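Local structure of histidinol dehydrogenase (Elizabethkingia anophelis NUHP1, 6AN0) at residues Thr40-Ile45 / Gly191-Ile196; Arg121-Ile126 / Ser389-Ile394; Gly239-Leu244 / Leu261-His266; Thr249-Glu254 / Ile333-Asn338; Lys402-Ile407 / Val429-Leu434. The protein probably catalyses the two successive NAD-dependent oxidations that turn L-histidinol through L-histidinaldehyde into L-histidine, the last step of histidine biosynthesis, with one zinc ion per subunit. All coordinates share one frame; numbering follows the deposited sequence.

Interaction 1: Thr40-Ile45 / Gly191-Ile196; sequences TVFEDI and GGIQAI
V41 opens the contact by facing I193, its CB 3.6 Å from I193 CG2. With CG1 anti to the backbone N (chi1 180°), the valine extends that methyl over the neighbouring helix, where it rests 3.8 Å from Q194 CA and also touches Q194 CB. One residue on, F42 meets the same methyl of I193: CE2 of its ring lies 3.8 Å from I193 CG2, the carbonyl oxygen I193 O comes in the plane of the ring at its edge, and CZ meets I196 CG2 more loosely at 4.2 Å. The axes approach to 9.1 Å and cross at -51°, an angle consistent with ridges-into-grooves packing, the ridge here being V41 and I45, four residues apart. Helix 192-201 follows strand 186-189 through the glycines G191 and G192, in a beta-alpha segment next to the predicted NAD(+) site, to which Q194 itself is assigned. I45 then ends the row, its CD1 3.7 Å from Q194 O and 4.2 Å from Q194 CB, the two side chains at about a right angle. Helix 218-227 covers I193 and F42 from another side, and Y56 of helix 50-61 touches V41 and Q194.

Interaction 2: Arg121-Ile126 / Ser389-Ile394; sequences REARPI and SFIKKI. With HIS (histidine), chain U; EDO (1,2-ethanediol), chain D.
An antiparallel beta ladder, E122 paired with I394 and R124 with K392, builds part of the pocket that holds a bound histidine. Both hydrogen-bonded pairs exchange two backbone bonds, and I126 N continues the ladder to F390 O at 2.9 Å. Between them the non-hydrogen-bonded pair A123 and K393 points its side chains to the ligand face, where A123 N donates to the carboxylate O of the histidine (3.1 Å). K393 lays CD over one face of the R121 guanidinium, 3.6 Å from R121 CZ. Its extended chain carries NZ to salt bridges with E106 and with D388 of the second subunit, which would offset the nearby arginine charge. On the sheet face of E122 and R124, R124 NH1 and NH2 both grip E122 OE1, at 3.0 and 2.9 Å, and NH1 also donates to A123 O, fixing the guanidinium's rotation. Bent at chi2 and chi3, the K392 chain folds back so that NZ meets P125 O at 2.9 Å from above the carbonyl plane; the same NZ also donates to T347 O, and R124 NE to I346 O, both of the second subunit. Helix 142-154 packs on F390 and I391, while strand 211-213 lies against I126 and S389.

Interaction 3: Gly239-Leu244 / Leu261-His266; sequences GPSEVL and LSQAEH. With ZN (zinc ion), chain B.
S241 OG donates to Q263 OE1 over 2.6 Å, tilted 22° from the carbonyl plane of the amide; this is the shortest polar link between strand 242-247, with the loop before it, and the end of helix 253-264. The same hydroxyl has a weak bond to S270 and lies 3.7 Å from H266 CB. Q263 reaches the strand because its CG stands anti to the backbone N (chi1 -180°) and its chain then bends at chi2, which lays CB and CG along V243. There V243 CG1 and Q263 CB close to 3.5 Å as the two side chains run past each other in opposite directions. Strand, helix and the following strand 271-276 form a beta-alpha-beta unit whose end carries the metal site. H266 NE2 binds the zinc at 2.1 Å, with two waters, D364 OD2 and H423 NE2 of the second subunit completing the sphere, so that the site spans the dimer. Q263 is a predicted zinc and substrate ligand, but that ligation is not made here: its OE1, engaged by S241, lies 5.5 Å from the zinc, too far to bind it, while the two waters occupy positions on the metal that a substrate could probably take.

Interaction 4: Thr249-Glu254 / Ile333-Asn338; sequences TTANPE and ILAIEN
The carboxylate of E337 carries the CG2 methyl of T250 over one face, about 3.5 Å above its plane and displaced toward OE2, which is 3.5 Å from T250 CG2. T250 belongs to the connection from strand 242-247 to helix 253-264, a beta-alpha link in the parallel sheet, where it passes the end of the adjacent strand 331-335. The other flat group, the N252 carboxamide, sits at the N-cap: its OD1 accepts weakly from E254 N and also from F255 N, anchoring the start of the helix. T250 and E337 meet at about a right angle, and the threonine's chi1 of 72° sets CG2 anti to the carbonyl carbon, turned to E337. Its hydroxyl is bonded to D248 OD1 rather than to E337 N; D248 OD2 takes a weak bond from E337 N, so one aspartate serves both sides of the contact. N356 in turn donates to T250 O. Strand 331-335 ends in an inverse gamma turn centred on A335, and A335 O faces the linker. The methyl groups A251 CB and A335 CB touch at 3.8 Å, and A251 CB comes still nearer to A335 O, at 3.3 Å.

Interaction 5: Lys402-Ile407 / Val429-Leu434; sequences KGIQNI and VRLKSL
Helices 402-407 and 429-434 meet at a steep angle, 119° between their N-to-C directions, with axes 9.8 Å apart at closest approach; Q405 and L431 bring their CA atoms to 6.3 Å. That backbone proximity is filled by L431, whose CD2 methyl reaches across to the turn of the opposite helix, 3.5 Å from I404 O and 3.8 Å from Q405 CA. It therefore packs on main chain more than on side chains. I404 sits beside it with CG1 anti to the backbone N (chi1 -166°), a setting that sends CG1 toward R430 CB and places CG2 between the backbone N and the carbonyl carbon, where it meets L434 CD1 at 3.9 Å. The two segments belong to helices 401-417 and 421-435, which follow one another across a short loop and make the C-terminal pair of helices of the chain. In the dimer this helix pair is not confined to its own subunit's body: H423, on its second helix, ligates the zinc of the second subunit, and R430 makes a salt bridge to D259 of that subunit and donates to N356 O there. L434 is also touched by F357 of the second subunit. Within its own chain, L434 CD1 touches both I404 CG2 and Q405 CG, crossing both chains obliquely. The extended chain of Q405 runs along the outside; its CG lies 3.9 Å from L434 CD1 and its amide NE2 3.8 Å from L434 CB.

From the N terminus, interaction 1 closes the first loop by bringing helix 35-48 onto helix 192-201. Before that loop ends, strand 117-132 sets out to pair with strand 391-399, so interaction 2 crosses it. Interaction 2 encloses interactions 3 and 4, which themselves cross one another: both use helix 253-264 and neighbouring strands of the parallel sheet, and they touch through L244 O and I333 N, 2.9 Å apart. Interaction 5 follows in series after interaction 2, the chain passing directly from strand 391-399 into helix 401-417. Interactions 2, 3 and 5 also meet the second subunit, so the mixed sheet, zinc-bearing unit and C-terminal helix pair all enter the dimer.

Interaction 1: Thr40-Ile45 / Gly191-Ile196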
# COMPACT_ATOMS: atom_id res chain seq x y z
N THR A 40 11.10 -9.66 -21.58
CA THR A 40 11.13 -10.77 -22.54
C THR A 40 10.34 -11.97 -22.02
O THR A 40 9.56 -12.58 -22.77
CB THR A 40 12.57 -11.16 -22.85
OG1 THR A 40 13.24 -10.06 -23.46
CG2 THR A 40 12.61 -12.36 -23.81
N VAL A 41 10.53 -12.33 -20.75
CA VAL A 41 9.75 -13.44 -20.18
C VAL A 41 8.27 -13.10 -20.19
O VAL A 41 7.42 -13.94 -20.53
CB VAL A 41 10.23 -13.77 -18.76
CG1 VAL A 41 9.40 -14.93 -18.18
CG2 VAL A 41 11.71 -14.11 -18.75
N PHE A 42 7.92 -11.87 -19.80
CA PHE A 42 6.52 -11.46 -19.79
C PHE A 42 5.90 -11.56 -21.18
O PHE A 42 4.74 -11.97 -21.33
CB PHE A 42 6.39 -10.03 -19.23
CG PHE A 42 6.51 -9.94 -17.71
CD1 PHE A 42 6.26 -8.73 -17.07
CD2 PHE A 42 6.85 -11.05 -16.94
CE1 PHE A 42 6.36 -8.63 -15.68
CE2 PHE A 42 6.95 -10.95 -15.55
CZ PHE A 42 6.69 -9.73 -14.92
N GLU A 43 6.65 -11.16 -22.22
CA GLU A 43 6.14 -11.27 -23.59
C GLU A 43 5.87 -12.73 -23.95
O GLU A 43 4.84 -13.05 -24.56
CB GLU A 43 7.13 -10.65 -24.57
N ASP A 44 6.79 -13.63 -23.57
CA ASP A 44 6.59 -15.06 -23.80
C ASP A 44 5.37 -15.58 -23.04
O ASP A 44 4.60 -16.40 -23.57
CB ASP A 44 7.84 -15.83 -23.39
CG ASP A 44 8.99 -15.68 -24.38
OD1 ASP A 44 8.74 -15.35 -25.55
OD2 ASP A 44 10.16 -15.91 -23.98
N ILE A 45 5.17 -15.14 -21.79
CA ILE A 45 3.99 -15.58 -21.04
C ILE A 45 2.72 -15.07 -21.71
O ILE A 45 1.72 -15.79 -21.81
CB ILE A 45 4.07 -15.11 -19.57
CG1 ILE A 45 5.15 -15.86 -18.79
CG2 ILE A 45 2.68 -15.23 -18.87
CD1 ILE A 45 4.84 -17.35 -18.53
N GLY A 191 8.28 -21.23 -10.90
CA GLY A 191 9.12 -20.33 -10.15
C GLY A 191 9.56 -19.13 -10.98
O GLY A 191 9.24 -19.03 -12.17
N GLY A 192 10.29 -18.24 -10.32
CA GLY A 192 11.05 -17.21 -11.01
C GLY A 192 10.19 -16.17 -11.72
O GLY A 192 9.04 -15.92 -11.36
N ILE A 193 10.80 -15.53 -12.73
CA ILE A 193 10.10 -14.49 -13.48
C ILE A 193 8.84 -15.06 -14.12
O ILE A 193 7.78 -14.40 -14.14
CB ILE A 193 11.02 -13.85 -14.53
CG1 ILE A 193 12.27 -13.23 -13.89
CG2 ILE A 193 10.27 -12.76 -15.31
CD1 ILE A 193 13.35 -12.84 -14.95
N GLN A 194 8.92 -16.28 -14.66
CA GLN A 194 7.78 -16.84 -15.38
C GLN A 194 6.59 -17.08 -14.46
O GLN A 194 5.44 -16.90 -14.88
CB GLN A 194 8.18 -18.13 -16.12
CG GLN A 194 8.76 -19.29 -15.25
CD GLN A 194 10.28 -19.18 -15.01
OE1 GLN A 194 10.88 -18.13 -15.23
NE2 GLN A 194 10.88 -20.27 -14.54
N ALA A 195 6.82 -17.45 -13.19
CA ALA A 195 5.71 -17.57 -12.25
C ALA A 195 5.05 -16.22 -11.99
O ALA A 195 3.82 -16.11 -11.98
CB ALA A 195 6.18 -18.19 -10.93
N ILE A 196 5.86 -15.18 -11.77
CA ILE A 196 5.30 -13.84 -11.56
C ILE A 196 4.51 -13.40 -12.79
O ILE A 196 3.44 -12.80 -12.68
CB ILE A 196 6.42 -12.84 -11.22
CG1 ILE A 196 7.15 -13.23 -9.92
CG2 ILE A 196 5.88 -11.41 -11.12
CD1 ILE A 196 6.20 -13.48 -8.74

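Interaction 2: Arg121-Ile126 / Ser389-Ile394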
# COMPACT_ATOMS: atom_id res chain seq x y z
N ARG A 121 -16.66 3.44 6.46
CA ARG A 121 -15.89 2.55 5.60
C ARG A 121 -16.27 1.12 5.88
O ARG A 121 -16.67 0.76 7.00
CB ARG A 121 -14.36 2.68 5.81
CG ARG A 121 -13.78 4.06 5.70
CD ARG A 121 -12.24 3.95 5.51
NE ARG A 121 -11.53 3.55 6.73
CZ ARG A 121 -10.20 3.49 6.81
NH1 ARG A 121 -9.46 3.77 5.75
NH2 ARG A 121 -9.61 3.14 7.94
N GLU A 122 -16.09 0.28 4.85
CA GLU A 122 -16.23 -1.17 4.97
C GLU A 122 -15.12 -1.85 4.20
O GLU A 122 -14.72 -1.39 3.12
CB GLU A 122 -17.58 -1.67 4.43
CG GLU A 122 -18.79 -1.02 5.07
CD GLU A 122 -20.08 -1.72 4.70
OE1 GLU A 122 -20.02 -2.90 4.29
OE2 GLU A 122 -21.15 -1.10 4.82
N ALA A 123 -14.65 -2.97 4.74
CA ALA A 123 -13.64 -3.78 4.07
C ALA A 123 -14.28 -4.73 3.08
O ALA A 123 -15.39 -5.24 3.30
CB ALA A 123 -12.83 -4.58 5.09
N ARG A 124 -13.58 -4.98 1.97
CA ARG A 124 -13.96 -5.99 1.01
C ARG A 124 -12.66 -6.68 0.61
O ARG A 124 -11.62 -6.02 0.48
CB ARG A 124 -14.64 -5.41 -0.25
CG ARG A 124 -16.01 -4.75 0.01
CD ARG A 124 -17.06 -5.77 0.43
NE ARG A 124 -18.37 -5.14 0.55
CZ ARG A 124 -18.85 -4.58 1.65
NH1 ARG A 124 -18.13 -4.59 2.76
NH2 ARG A 124 -20.06 -4.01 1.64
N PRO A 125 -12.69 -8.00 0.39
CA PRO A 125 -11.46 -8.70 0.02
C PRO A 125 -10.98 -8.32 -1.37
O PRO A 125 -11.77 -8.05 -2.28
CB PRO A 125 -11.87 -10.18 0.06
CG PRO A 125 -13.35 -10.14 -0.30
CD PRO A 125 -13.85 -8.91 0.43
N ILE A 126 -9.66 -8.33 -1.54
CA ILE A 126 -9.09 -8.40 -2.88
C ILE A 126 -9.37 -9.80 -3.42
O ILE A 126 -9.02 -10.80 -2.79
CB ILE A 126 -7.59 -8.10 -2.86
CG1 ILE A 126 -7.34 -6.67 -2.36
CG2 ILE A 126 -6.97 -8.32 -4.26
CD1 ILE A 126 -5.85 -6.39 -2.07
N SER A 389 -3.50 -5.90 4.22
CA SER A 389 -2.87 -6.09 2.93
C SER A 389 -3.78 -6.80 1.94
O SER A 389 -3.49 -6.79 0.74
CB SER A 389 -1.57 -6.91 3.08
OG SER A 389 -0.76 -6.41 4.12
N PHE A 390 -4.85 -7.43 2.41
CA PHE A 390 -5.65 -8.31 1.57
C PHE A 390 -7.03 -7.75 1.27
O PHE A 390 -7.86 -8.45 0.67
CB PHE A 390 -5.77 -9.68 2.25
CG PHE A 390 -4.46 -10.41 2.35
CD1 PHE A 390 -4.04 -11.26 1.32
CD2 PHE A 390 -3.63 -10.23 3.45
CE1 PHE A 390 -2.83 -11.93 1.40
CE2 PHE A 390 -2.41 -10.89 3.55
CZ PHE A 390 -2.02 -11.75 2.51
N ILE A 391 -7.30 -6.50 1.65
CA ILE A 391 -8.62 -5.90 1.53
C ILE A 391 -8.51 -4.54 0.86
O ILE A 391 -7.43 -3.95 0.78
CB ILE A 391 -9.30 -5.75 2.91
CG1 ILE A 391 -8.44 -4.88 3.82
CG2 ILE A 391 -9.52 -7.12 3.53
CD1 ILE A 391 -9.13 -4.45 5.13
N LYS A 392 -9.65 -4.05 0.40
CA LYS A 392 -9.86 -2.65 0.07
C LYS A 392 -10.83 -2.07 1.09
O LYS A 392 -11.79 -2.74 1.47
CB LYS A 392 -10.44 -2.48 -1.35
CG LYS A 392 -9.71 -3.23 -2.49
CD LYS A 392 -10.33 -4.58 -2.82
CE LYS A 392 -11.71 -4.44 -3.48
NZ LYS A 392 -12.29 -5.75 -3.92
N LYS A 393 -10.57 -0.84 1.53
CA LYS A 393 -11.48 -0.15 2.45
C LYS A 393 -12.28 0.85 1.62
O LYS A 393 -11.76 1.87 1.18
CB LYS A 393 -10.71 0.54 3.58
CG LYS A 393 -9.87 -0.44 4.41
CD LYS A 393 -9.38 0.18 5.72
CE LYS A 393 -8.53 -0.81 6.52
NZ LYS A 393 -8.05 -0.23 7.82
N ILE A 394 -13.55 0.52 1.39
CA ILE A 394 -14.44 1.32 0.56
C ILE A 394 -15.13 2.36 1.44
O ILE A 394 -15.64 2.02 2.51
CB ILE A 394 -15.48 0.42 -0.14
CG1 ILE A 394 -14.77 -0.64 -1.01
CG2 ILE A 394 -16.46 1.26 -0.96
CD1 ILE A 394 -15.73 -1.60 -1.70
N HIS U . -16.30 -2.47 9.45
CA HIS U . -15.95 -2.79 8.08
C HIS U . -16.90 -3.80 7.45
O HIS U . -16.49 -4.61 6.61
CB HIS U . -14.51 -3.29 8.01
CG HIS U . -13.51 -2.22 7.72
ND1 HIS U . -13.87 -0.91 7.49
CD2 HIS U . -12.16 -2.26 7.62
CE1 HIS U . -12.79 -0.19 7.27
NE2 HIS U . -11.74 -0.98 7.35
OXT HIS U . -18.10 -3.83 7.76
C1 EDO D . 1.98 -4.37 3.39
O1 EDO D . 0.64 -4.00 3.71
C2 EDO D . 1.85 -5.44 2.31
O2 EDO D . 0.97 -4.91 1.33
O HOH W 1 -10.32 3.94 2.66

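Interaction 3: Gly239-Leu244 / Leu261-His266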
# COMPACT_ATOMS: atom_id res chain seq x y z
N GLY A 239 14.24 -7.07 -0.17
CA GLY A 239 15.64 -6.96 0.16
C GLY A 239 16.04 -8.04 1.16
O GLY A 239 15.20 -8.82 1.62
N PRO A 240 17.32 -8.09 1.54
CA PRO A 240 17.76 -9.11 2.51
C PRO A 240 17.26 -8.79 3.92
O PRO A 240 17.02 -7.64 4.28
CB PRO A 240 19.29 -9.03 2.44
CG PRO A 240 19.62 -8.16 1.23
CD PRO A 240 18.43 -7.26 1.05
N SER A 241 17.13 -9.84 4.72
CA SER A 241 16.60 -9.68 6.07
C SER A 241 17.66 -9.14 7.02
O SER A 241 18.86 -9.16 6.73
CB SER A 241 16.04 -11.00 6.58
OG SER A 241 17.00 -12.03 6.45
N GLU A 242 17.20 -8.65 8.17
CA GLU A 242 18.08 -7.91 9.06
C GLU A 242 17.48 -7.88 10.46
O GLU A 242 16.26 -8.01 10.64
CB GLU A 242 18.31 -6.49 8.53
CG GLU A 242 16.98 -5.77 8.42
CD GLU A 242 17.00 -4.49 7.62
OE1 GLU A 242 16.23 -3.58 8.01
OE2 GLU A 242 17.73 -4.39 6.60
N VAL A 243 18.34 -7.71 11.46
CA VAL A 243 17.88 -7.47 12.83
C VAL A 243 18.76 -6.39 13.45
O VAL A 243 19.96 -6.29 13.17
CB VAL A 243 17.89 -8.75 13.71
CG1 VAL A 243 19.32 -9.26 13.95
CG2 VAL A 243 17.18 -8.51 15.05
N LEU A 244 18.16 -5.58 14.32
CA LEU A 244 18.89 -4.69 15.19
C LEU A 244 18.49 -5.01 16.62
O LEU A 244 17.29 -5.13 16.91
CB LEU A 244 18.61 -3.22 14.85
CG LEU A 244 19.40 -2.12 15.58
CD1 LEU A 244 19.54 -0.90 14.67
CD2 LEU A 244 18.74 -1.73 16.91
N LEU A 261 22.84 -14.60 15.54
CA LEU A 261 23.19 -15.69 14.64
C LEU A 261 21.96 -16.27 13.95
O LEU A 261 22.07 -16.77 12.82
CB LEU A 261 23.95 -16.77 15.40
CG LEU A 261 25.38 -16.34 15.76
CD1 LEU A 261 26.03 -17.32 16.71
CD2 LEU A 261 26.22 -16.20 14.50
N SER A 262 20.79 -16.20 14.59
CA SER A 262 19.58 -16.67 13.93
C SER A 262 19.28 -15.84 12.69
O SER A 262 18.90 -16.39 11.65
CB SER A 262 18.40 -16.67 14.91
OG SER A 262 17.96 -15.37 15.24
N GLN A 263 19.46 -14.52 12.77
CA GLN A 263 19.27 -13.69 11.59
C GLN A 263 20.39 -13.90 10.56
O GLN A 263 20.13 -13.94 9.35
CB GLN A 263 19.19 -12.22 12.00
CG GLN A 263 18.98 -11.27 10.82
CD GLN A 263 17.70 -11.57 10.09
OE1 GLN A 263 17.71 -12.04 8.95
NE2 GLN A 263 16.58 -11.32 10.74
N ALA A 264 21.64 -14.03 11.03
CA ALA A 264 22.78 -14.12 10.10
C ALA A 264 22.73 -15.37 9.24
O ALA A 264 23.15 -15.34 8.08
CB ALA A 264 24.10 -14.10 10.86
N GLU A 265 22.21 -16.48 9.78
CA GLU A 265 22.20 -17.73 9.02
C GLU A 265 21.20 -17.72 7.87
O GLU A 265 21.18 -18.67 7.08
CB GLU A 265 21.92 -18.91 9.95
CG GLU A 265 20.44 -19.13 10.19
CD GLU A 265 20.14 -20.37 11.03
OE1 GLU A 265 21.03 -21.23 11.17
OE2 GLU A 265 19.00 -20.48 11.54
N HIS A 266 20.36 -16.68 7.76
CA HIS A 266 19.38 -16.64 6.67
C HIS A 266 20.05 -16.55 5.30
O HIS A 266 19.59 -17.18 4.35
CB HIS A 266 18.43 -15.45 6.84
CG HIS A 266 17.14 -15.81 7.49
ND1 HIS A 266 16.26 -16.72 6.93
CD2 HIS A 266 16.57 -15.40 8.65
CE1 HIS A 266 15.20 -16.84 7.72
NE2 HIS A 266 15.37 -16.05 8.76
ZN ZN B . 14.14 -15.93 10.45
O HOH W 2 15.41 -14.56 11.26
O HOH W 3 13.15 -14.06 9.76

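Interaction 4: Thr249-Glu254 / Ile333-Asn338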
# COMPACT_ATOMS: atom_id res chain seq x y z
N THR A 249 22.71 -3.69 30.49
CA THR A 249 23.32 -4.63 31.42
C THR A 249 22.38 -5.76 31.85
O THR A 249 22.85 -6.76 32.41
CB THR A 249 23.85 -3.89 32.66
OG1 THR A 249 22.76 -3.19 33.28
CG2 THR A 249 24.92 -2.89 32.27
N THR A 250 21.07 -5.64 31.61
CA THR A 250 20.14 -6.71 31.95
C THR A 250 19.96 -7.73 30.83
O THR A 250 19.27 -8.73 31.03
CB THR A 250 18.76 -6.15 32.32
OG1 THR A 250 18.10 -5.67 31.14
CG2 THR A 250 18.88 -5.03 33.34
N ALA A 251 20.55 -7.49 29.66
CA ALA A 251 20.46 -8.45 28.59
C ALA A 251 21.31 -9.68 28.90
O ALA A 251 22.26 -9.63 29.69
CB ALA A 251 20.91 -7.83 27.26
N ASN A 252 20.94 -10.81 28.28
CA ASN A 252 21.69 -12.05 28.43
C ASN A 252 22.58 -12.22 27.21
O ASN A 252 22.06 -12.46 26.11
CB ASN A 252 20.73 -13.24 28.58
CG ASN A 252 21.46 -14.55 28.84
OD1 ASN A 252 22.44 -14.88 28.17
ND2 ASN A 252 20.97 -15.31 29.81
N PRO A 253 23.90 -12.09 27.35
CA PRO A 253 24.76 -12.18 26.15
C PRO A 253 24.62 -13.48 25.39
O PRO A 253 24.75 -13.48 24.15
CB PRO A 253 26.18 -12.00 26.73
CG PRO A 253 25.95 -11.15 27.94
CD PRO A 253 24.65 -11.63 28.53
N GLU A 254 24.35 -14.61 26.06
CA GLU A 254 24.11 -15.85 25.33
C GLU A 254 22.87 -15.74 24.46
O GLU A 254 22.86 -16.21 23.32
CB GLU A 254 23.96 -17.04 26.28
CG GLU A 254 23.83 -18.37 25.52
CD GLU A 254 23.50 -19.54 26.41
OE1 GLU A 254 22.73 -19.37 27.38
OE2 GLU A 254 24.01 -20.65 26.13
N ILE A 333 14.96 -5.95 18.36
CA ILE A 333 14.89 -6.65 19.64
C ILE A 333 15.33 -5.69 20.75
O ILE A 333 16.46 -5.19 20.74
CB ILE A 333 15.75 -7.92 19.65
CG1 ILE A 333 15.33 -8.87 18.51
CG2 ILE A 333 15.64 -8.63 21.01
CD1 ILE A 333 16.10 -10.20 18.46
N LEU A 334 14.44 -5.44 21.71
CA LEU A 334 14.76 -4.59 22.86
C LEU A 334 15.10 -5.50 24.03
O LEU A 334 14.23 -5.89 24.81
CB LEU A 334 13.60 -3.66 23.21
CG LEU A 334 13.20 -2.64 22.15
CD1 LEU A 334 12.14 -1.71 22.77
CD2 LEU A 334 14.42 -1.85 21.61
N ALA A 335 16.39 -5.82 24.16
CA ALA A 335 16.86 -6.66 25.26
C ALA A 335 17.26 -5.78 26.44
O ALA A 335 18.41 -5.68 26.86
CB ALA A 335 18.02 -7.54 24.79
N ILE A 336 16.25 -5.09 26.97
CA ILE A 336 16.47 -4.10 28.01
C ILE A 336 15.38 -4.23 29.06
O ILE A 336 14.33 -4.85 28.85
CB ILE A 336 16.48 -2.65 27.48
CG1 ILE A 336 15.08 -2.28 26.96
CG2 ILE A 336 17.59 -2.46 26.45
CD1 ILE A 336 15.00 -0.97 26.21
N GLU A 337 15.68 -3.61 30.19
CA GLU A 337 14.77 -3.45 31.30
C GLU A 337 13.65 -2.48 30.95
O GLU A 337 13.88 -1.45 30.31
CB GLU A 337 15.57 -2.89 32.48
CG GLU A 337 15.11 -3.26 33.84
CD GLU A 337 16.20 -2.99 34.86
OE1 GLU A 337 16.74 -1.87 34.88
OE2 GLU A 337 16.53 -3.92 35.62
N ASN A 338 12.43 -2.80 31.41
CA ASN A 338 11.30 -1.87 31.43
C ASN A 338 11.00 -1.30 30.04
O ASN A 338 10.94 -0.09 29.84
CB ASN A 338 11.57 -0.74 32.43
CG ASN A 338 11.68 -1.25 33.86
OD1 ASN A 338 10.98 -2.19 34.24
ND2 ASN A 338 12.56 -0.64 34.64

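Interaction 5: Lys402-Ile407 / Val429-Leu434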
# COMPACT_ATOMS: atom_id res chain seq x y z
N LYS A 402 -31.95 17.17 4.42
CA LYS A 402 -31.39 18.15 5.34
C LYS A 402 -29.88 18.23 5.19
O LYS A 402 -29.29 19.31 5.24
CB LYS A 402 -31.77 17.80 6.78
N GLY A 403 -29.23 17.07 4.99
CA GLY A 403 -27.79 17.05 4.79
C GLY A 403 -27.34 17.91 3.63
O GLY A 403 -26.41 18.71 3.76
N ILE A 404 -27.98 17.75 2.46
CA ILE A 404 -27.54 18.53 1.30
C ILE A 404 -27.91 20.00 1.46
O ILE A 404 -27.18 20.88 1.00
CB ILE A 404 -28.08 17.92 -0.01
CG1 ILE A 404 -27.36 18.51 -1.23
CG2 ILE A 404 -29.59 18.12 -0.15
CD1 ILE A 404 -25.85 18.27 -1.22
N GLN A 405 -29.02 20.30 2.15
CA GLN A 405 -29.30 21.70 2.45
C GLN A 405 -28.24 22.30 3.37
O GLN A 405 -27.96 23.50 3.29
CB GLN A 405 -30.69 21.84 3.08
CG GLN A 405 -31.83 21.76 2.07
CD GLN A 405 -33.20 21.71 2.72
OE1 GLN A 405 -33.36 21.16 3.81
NE2 GLN A 405 -34.19 22.30 2.05
N ASN A 406 -27.60 21.46 4.19
CA ASN A 406 -26.59 21.91 5.14
C ASN A 406 -25.26 22.22 4.45
O ASN A 406 -24.76 23.34 4.52
CB ASN A 406 -26.42 20.82 6.22
CG ASN A 406 -25.31 21.12 7.21
OD1 ASN A 406 -24.88 22.26 7.38
ND2 ASN A 406 -24.84 20.07 7.87
N ILE A 407 -24.69 21.23 3.75
CA ILE A 407 -23.36 21.43 3.15
C ILE A 407 -23.43 21.95 1.72
O ILE A 407 -22.39 22.33 1.16
CB ILE A 407 -22.54 20.12 3.18
CG1 ILE A 407 -23.20 19.03 2.34
CG2 ILE A 407 -22.35 19.67 4.61
CD1 ILE A 407 -22.33 17.75 2.21
N VAL A 429 -29.41 21.45 -8.34
CA VAL A 429 -30.68 20.81 -8.70
C VAL A 429 -31.33 20.14 -7.49
O VAL A 429 -32.56 20.11 -7.38
CB VAL A 429 -30.49 19.81 -9.86
CG1 VAL A 429 -30.05 20.56 -11.11
CG2 VAL A 429 -29.50 18.69 -9.49
N ARG A 430 -30.54 19.61 -6.55
CA ARG A 430 -31.13 19.07 -5.33
C ARG A 430 -31.75 20.17 -4.48
O ARG A 430 -32.89 20.04 -4.01
CB ARG A 430 -30.09 18.30 -4.52
CG ARG A 430 -30.01 16.80 -4.81
CD ARG A 430 -28.88 16.50 -5.77
NE ARG A 430 -28.59 15.08 -5.92
CZ ARG A 430 -27.79 14.59 -6.87
NH1 ARG A 430 -27.21 15.43 -7.72
NH2 ARG A 430 -27.55 13.28 -6.97
N LEU A 431 -31.03 21.27 -4.28
CA LEU A 431 -31.55 22.35 -3.43
C LEU A 431 -32.83 22.94 -4.02
O LEU A 431 -33.80 23.18 -3.29
CB LEU A 431 -30.50 23.44 -3.25
CG LEU A 431 -29.16 23.00 -2.68
CD1 LEU A 431 -28.20 24.19 -2.63
CD2 LEU A 431 -29.31 22.34 -1.31
N LYS A 432 -32.85 23.18 -5.33
CA LYS A 432 -34.05 23.75 -5.93
C LYS A 432 -35.23 22.80 -5.84
O LYS A 432 -36.38 23.24 -5.69
CB LYS A 432 -33.79 24.14 -7.39
CG LYS A 432 -32.72 25.21 -7.58
CD LYS A 432 -32.76 25.79 -9.00
CE LYS A 432 -31.36 25.99 -9.59
NZ LYS A 432 -30.88 24.83 -10.41
N SER A 433 -34.97 21.49 -5.89
CA SER A 433 -36.03 20.49 -5.80
C SER A 433 -36.70 20.51 -4.43
O SER A 433 -37.93 20.43 -4.33
CB SER A 433 -35.45 19.10 -6.09
OG SER A 433 -36.43 18.10 -5.98
N LEU A 434 -35.90 20.63 -3.36
CA LEU A 434 -36.46 20.72 -2.02
C LEU A 434 -37.09 22.08 -1.77
O LEU A 434 -38.10 22.18 -1.06
CB LEU A 434 -35.36 20.44 -0.99
CG LEU A 434 -34.64 19.10 -1.14
CD1 LEU A 434 -33.32 19.08 -0.37
CD2 LEU A 434 -35.55 17.97 -0.69